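Local atomic coordinates of hypothetical protein TTHA1785 (Thermus thermophilus, PDB entry 2EPG), a protein that probably ligates RNA ends as a GTP- and manganese-dependent RtcB-type enzyme, joining 3'-phosphate or 2',3'-cyclic phosphate ends to 5'-hydroxyl ends in RNA repair. Residues A[309-312]-A[313-317]; A[345-349]-A[350-354]. One frame throughout, in Å; residues are numbered along the deposited sequence.

Contact 1 (A[309-312]-A[313-317])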
# COMPACT_ATOMS: atom_id res chain seq x y z
N GLN A 309 -1.41 5.85 11.84
CA GLN A 309 -0.72 6.04 13.10
C GLN A 309 -1.75 6.28 14.21
O GLN A 309 -1.63 5.70 15.29
CB GLN A 309 0.24 7.24 13.01
CG GLN A 309 0.94 7.58 14.32
CD GLN A 309 1.87 6.46 14.82
OE1 GLN A 309 2.64 5.89 14.05
NE2 GLN A 309 1.80 6.16 16.11
N LEU A 310 -2.77 7.09 13.93
CA LEU A 310 -3.79 7.40 14.93
C LEU A 310 -4.56 6.15 15.30
O LEU A 310 -4.83 5.89 16.46
CB LEU A 310 -4.79 8.46 14.43
CG LEU A 310 -5.12 9.66 15.34
CD1 LEU A 310 -6.45 10.30 14.91
CD2 LEU A 310 -5.18 9.23 16.80
N ILE A 311 -4.94 5.38 14.29
CA ILE A 311 -5.69 4.16 14.54
C ILE A 311 -4.87 3.21 15.41
O ILE A 311 -5.39 2.58 16.32
CB ILE A 311 -6.08 3.47 13.21
CG1 ILE A 311 -7.07 4.37 12.45
CG2 ILE A 311 -6.72 2.10 13.48
CD1 ILE A 311 -7.38 3.92 11.04
N ALA A 312 -3.57 3.13 15.14
CA ALA A 312 -2.70 2.26 15.92
C ALA A 312 -2.70 2.70 17.38
O ALA A 312 -2.69 1.87 18.28
CB ALA A 312 -1.27 2.29 15.36
N HIS A 313 -2.74 4.02 17.60
CA HIS A 313 -2.76 4.54 18.97
C HIS A 313 -4.04 4.06 19.67
O HIS A 313 -3.99 3.60 20.81
CB HIS A 313 -2.72 6.08 18.97
CG HIS A 313 -2.74 6.69 20.34
ND1 HIS A 313 -1.66 6.62 21.20
CD2 HIS A 313 -3.71 7.36 21.00
CE1 HIS A 313 -1.98 7.22 22.34
NE2 HIS A 313 -3.21 7.67 22.25
N PHE A 314 -5.17 4.15 18.97
CA PHE A 314 -6.44 3.70 19.51
C PHE A 314 -6.45 2.19 19.73
O PHE A 314 -7.12 1.70 20.63
CB PHE A 314 -7.63 4.05 18.58
CG PHE A 314 -7.80 5.53 18.33
CD1 PHE A 314 -7.38 6.48 19.27
CD2 PHE A 314 -8.42 5.97 17.16
CE1 PHE A 314 -7.58 7.85 19.04
CE2 PHE A 314 -8.62 7.34 16.92
CZ PHE A 314 -8.20 8.28 17.87
N VAL A 315 -5.75 1.44 18.88
CA VAL A 315 -5.72 0.00 19.04
C VAL A 315 -5.03 -0.31 20.36
O VAL A 315 -5.51 -1.14 21.14
CB VAL A 315 -4.98 -0.69 17.87
CG1 VAL A 315 -4.64 -2.14 18.24
CG2 VAL A 315 -5.86 -0.67 16.61
N ARG A 316 -3.92 0.36 20.62
CA ARG A 316 -3.23 0.14 21.87
C ARG A 316 -4.19 0.46 23.02
O ARG A 316 -4.25 -0.29 23.99
CB ARG A 316 -1.97 1.01 21.95
CG ARG A 316 -0.86 0.51 21.02
CD ARG A 316 0.26 1.51 20.83
NE ARG A 316 1.35 0.94 20.02
CZ ARG A 316 2.18 1.66 19.29
NH1 ARG A 316 3.14 1.08 18.59
NH2 ARG A 316 2.04 2.99 19.25
N GLU A 317 -4.97 1.54 22.89
CA GLU A 317 -5.91 1.93 23.95
C GLU A 317 -6.97 0.86 24.16
O GLU A 317 -7.43 0.64 25.28
CB GLU A 317 -6.59 3.26 23.62
CG GLU A 317 -5.63 4.44 23.52
CD GLU A 317 -6.34 5.77 23.29
OE1 GLU A 317 -7.39 5.77 22.59
OE2 GLU A 317 -5.86 6.80 23.80
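Leu310 turns its side chain to a chi1 of -131°, well off a staggered position, while Phe314 holds CG beside its backbone N and anti to its carbonyl carbon (chi1 -60°); together these torsions bring the leucine's methyl branches onto the far end of the ring. The branch that does most of the touching is CD2: it stands 3.3 Å from Phe314 CZ, short for two carbons, so the exact fit is doubtful, with Leu310 CD1 farther off at 4.0 Å from the same CZ. Nearer its root, the ring presents a face to the backbone, and Leu310 O sits 3.5 Å above its plane, offset toward the rim. That oxygen is also the acceptor for Phe314 N (3.1 Å), so one carbonyl meets both the amide and the ring of the residue four positions on.

The evidence for regular alpha-helix is the run of i to i+4 bonds, from His313 N to Gln309 O through Arg316 N to Ala312 O. All belong to the long helix 288-321. Val315 N donates to Ile311 O at 2.8 Å and Arg316 N to Ala312 O at 3.0 Å. One turn apart, Ile311 CG2 and Val315 CG2 approach loosely at 4.3 Å, and both residues also pack on Leu217, predicted to belong to the GMP site.

On the polar flank Asp177 OD1 accepts a hydrogen bond from Gln309 NE2 and forms a salt bridge with Arg316 NH2. Arg316 runs extended from CG to NE, and its NH2 ends 4.5 Å from Gln309 NE2, both turned to the same carboxylate oxygen; Leu331 O takes a further bond from Arg316 NH1. Gln309 NE2 also bonds Tyr172 O, and the amide oxygen of Gln309 accepts from Arg112.

Contact 2 (A[345-349]-A[350-354])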
# COMPACT_ATOMS: atom_id res chain seq x y z
N GLU A 345 12.55 7.61 -6.47
CA GLU A 345 13.50 6.62 -5.95
C GLU A 345 14.71 6.48 -6.87
O GLU A 345 14.68 6.91 -8.03
CB GLU A 345 12.80 5.27 -5.82
CG GLU A 345 11.61 5.26 -4.87
CD GLU A 345 10.87 3.92 -4.85
OE1 GLU A 345 11.20 3.00 -5.65
OE2 GLU A 345 9.94 3.79 -4.02
N GLU A 346 15.78 5.90 -6.34
CA GLU A 346 17.00 5.66 -7.09
C GLU A 346 16.94 4.27 -7.70
O GLU A 346 16.86 3.29 -6.97
CB GLU A 346 18.23 5.72 -6.18
CG GLU A 346 18.52 7.07 -5.58
CD GLU A 346 18.92 8.09 -6.63
OE1 GLU A 346 18.32 9.20 -6.61
OE2 GLU A 346 19.82 7.79 -7.45
N HIS A 347 16.98 4.22 -9.03
CA HIS A 347 16.96 2.97 -9.80
C HIS A 347 17.82 3.23 -11.04
O HIS A 347 17.71 4.29 -11.67
CB HIS A 347 15.54 2.62 -10.25
CG HIS A 347 14.60 2.32 -9.13
ND1 HIS A 347 14.64 1.14 -8.41
CD2 HIS A 347 13.58 3.04 -8.60
CE1 HIS A 347 13.69 1.15 -7.49
NE2 HIS A 347 13.03 2.30 -7.59
N ARG A 348 18.68 2.27 -11.37
CA ARG A 348 19.58 2.36 -12.52
C ARG A 348 20.48 3.58 -12.40
O ARG A 348 20.77 4.27 -13.38
CB ARG A 348 18.76 2.45 -13.80
CG ARG A 348 17.58 1.50 -13.85
CD ARG A 348 17.78 0.38 -14.84
NE ARG A 348 16.74 -0.63 -14.76
CZ ARG A 348 15.74 -0.75 -15.63
NH1 ARG A 348 14.84 -1.70 -15.46
NH2 ARG A 348 15.65 0.08 -16.66
N GLY A 349 20.90 3.86 -11.17
CA GLY A 349 21.76 5.00 -10.90
C GLY A 349 21.12 6.36 -11.13
O GLY A 349 21.82 7.36 -11.16
N ARG A 350 19.80 6.41 -11.30
CA ARG A 350 19.13 7.69 -11.55
C ARG A 350 17.91 7.90 -10.64
O ARG A 350 17.39 6.96 -10.04
CB ARG A 350 18.66 7.79 -13.00
CG ARG A 350 19.79 7.93 -14.02
CD ARG A 350 19.27 7.97 -15.46
NE ARG A 350 18.73 6.68 -15.90
CZ ARG A 350 19.46 5.57 -16.07
NH1 ARG A 350 18.88 4.45 -16.47
NH2 ARG A 350 20.76 5.57 -15.82
N ARG A 351 17.46 9.14 -10.56
CA ARG A 351 16.29 9.46 -9.76
C ARG A 351 15.10 9.32 -10.70
O ARG A 351 15.04 9.98 -11.73
CB ARG A 351 16.38 10.88 -9.23
CG ARG A 351 15.12 11.42 -8.56
CD ARG A 351 15.41 12.80 -7.98
NE ARG A 351 14.28 13.72 -8.07
CZ ARG A 351 13.47 14.00 -7.06
NH1 ARG A 351 12.47 14.85 -7.24
NH2 ARG A 351 13.68 13.45 -5.86
N VAL A 352 14.16 8.44 -10.36
CA VAL A 352 12.99 8.27 -11.20
C VAL A 352 11.75 8.30 -10.33
O VAL A 352 11.84 8.13 -9.13
CB VAL A 352 13.04 6.93 -11.99
CG1 VAL A 352 14.23 6.93 -12.94
CG2 VAL A 352 13.14 5.76 -11.03
N LEU A 353 10.61 8.56 -10.95
CA LEU A 353 9.35 8.59 -10.22
C LEU A 353 8.65 7.26 -10.48
O LEU A 353 8.31 6.94 -11.62
CB LEU A 353 8.47 9.74 -10.73
CG LEU A 353 7.07 9.78 -10.10
CD1 LEU A 353 7.20 10.18 -8.64
CD2 LEU A 353 6.19 10.78 -10.86
N VAL A 354 8.42 6.49 -9.42
CA VAL A 354 7.78 5.18 -9.56
C VAL A 354 6.31 5.18 -9.15
O VAL A 354 5.99 5.41 -7.98
CB VAL A 354 8.52 4.12 -8.71
CG1 VAL A 354 7.92 2.72 -8.97
CG2 VAL A 354 10.01 4.15 -9.03
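Backbone hydrogen bonds define the hairpin: Glu345 and Val352 exchange a pair of them, with Glu345 N to Val352 O at 2.8 Å, and His347 pairs likewise with Arg350. Between the two, Glu346 and Arg351 form a non-hydrogen-bonded pair. The type I' turn from His347 to Arg350 puts Arg348 and Gly349 at positive phi, and Arg350 N reaches His347 O at 3.0 Å from 59° above the carbonyl plane, off the lone pairs.

Apolar contacts gather on the face of Glu345, His347 and Val352. Val352 CG2 meets the edge of the imidazole, 3.7 Å from His347 CD2. Val354 CG2 lies 3.8 Å from that carbon, and the Val354 side chain crosses that of Glu345 at about a right angle.

Polar contacts differ sharply in quality. His347 NE2 donates to the anti lone pair of Glu345 OE1 at 2.8 Å, with the oxygen only 8° out of the ring plane. At the turn, Arg348 O lies over a face of the Arg350 guanidinium, without hydrogen-bond geometry. Glu346 rests OE1 against Arg351 CB (3.7 Å), but the charged groups do not meet; Arg351 instead makes a cation-pi contact with Phe344.

Glu345 OE2 has its own salt bridge to Arg356. With both oxygens engaged, the carboxylate is probably held in one rotation and likely to stay ionised, and its negative charge would polarise the buried histidine ring.

Overall arrangement
Following the chain from the N terminus, contact 1 comes first, late in helix 288-321, where it joins successive turns of that helix and closes no loop beyond them. The chain then passes helix 326-329 and enters strand 332-347, at whose far end contact 2 closes the tight turn into strand 350-357. The contacts are therefore in series, neither nesting nor crossing, with centres about 34 Å apart and on opposite sides of the chain's centre. Contact 1 lays its helix against strands 110-119, 216-225 and 240-247. Strand 332-347 also pairs with 110-119, whereas 350-357 pairs with 86-90, so the hairpin links these two parts of the fold.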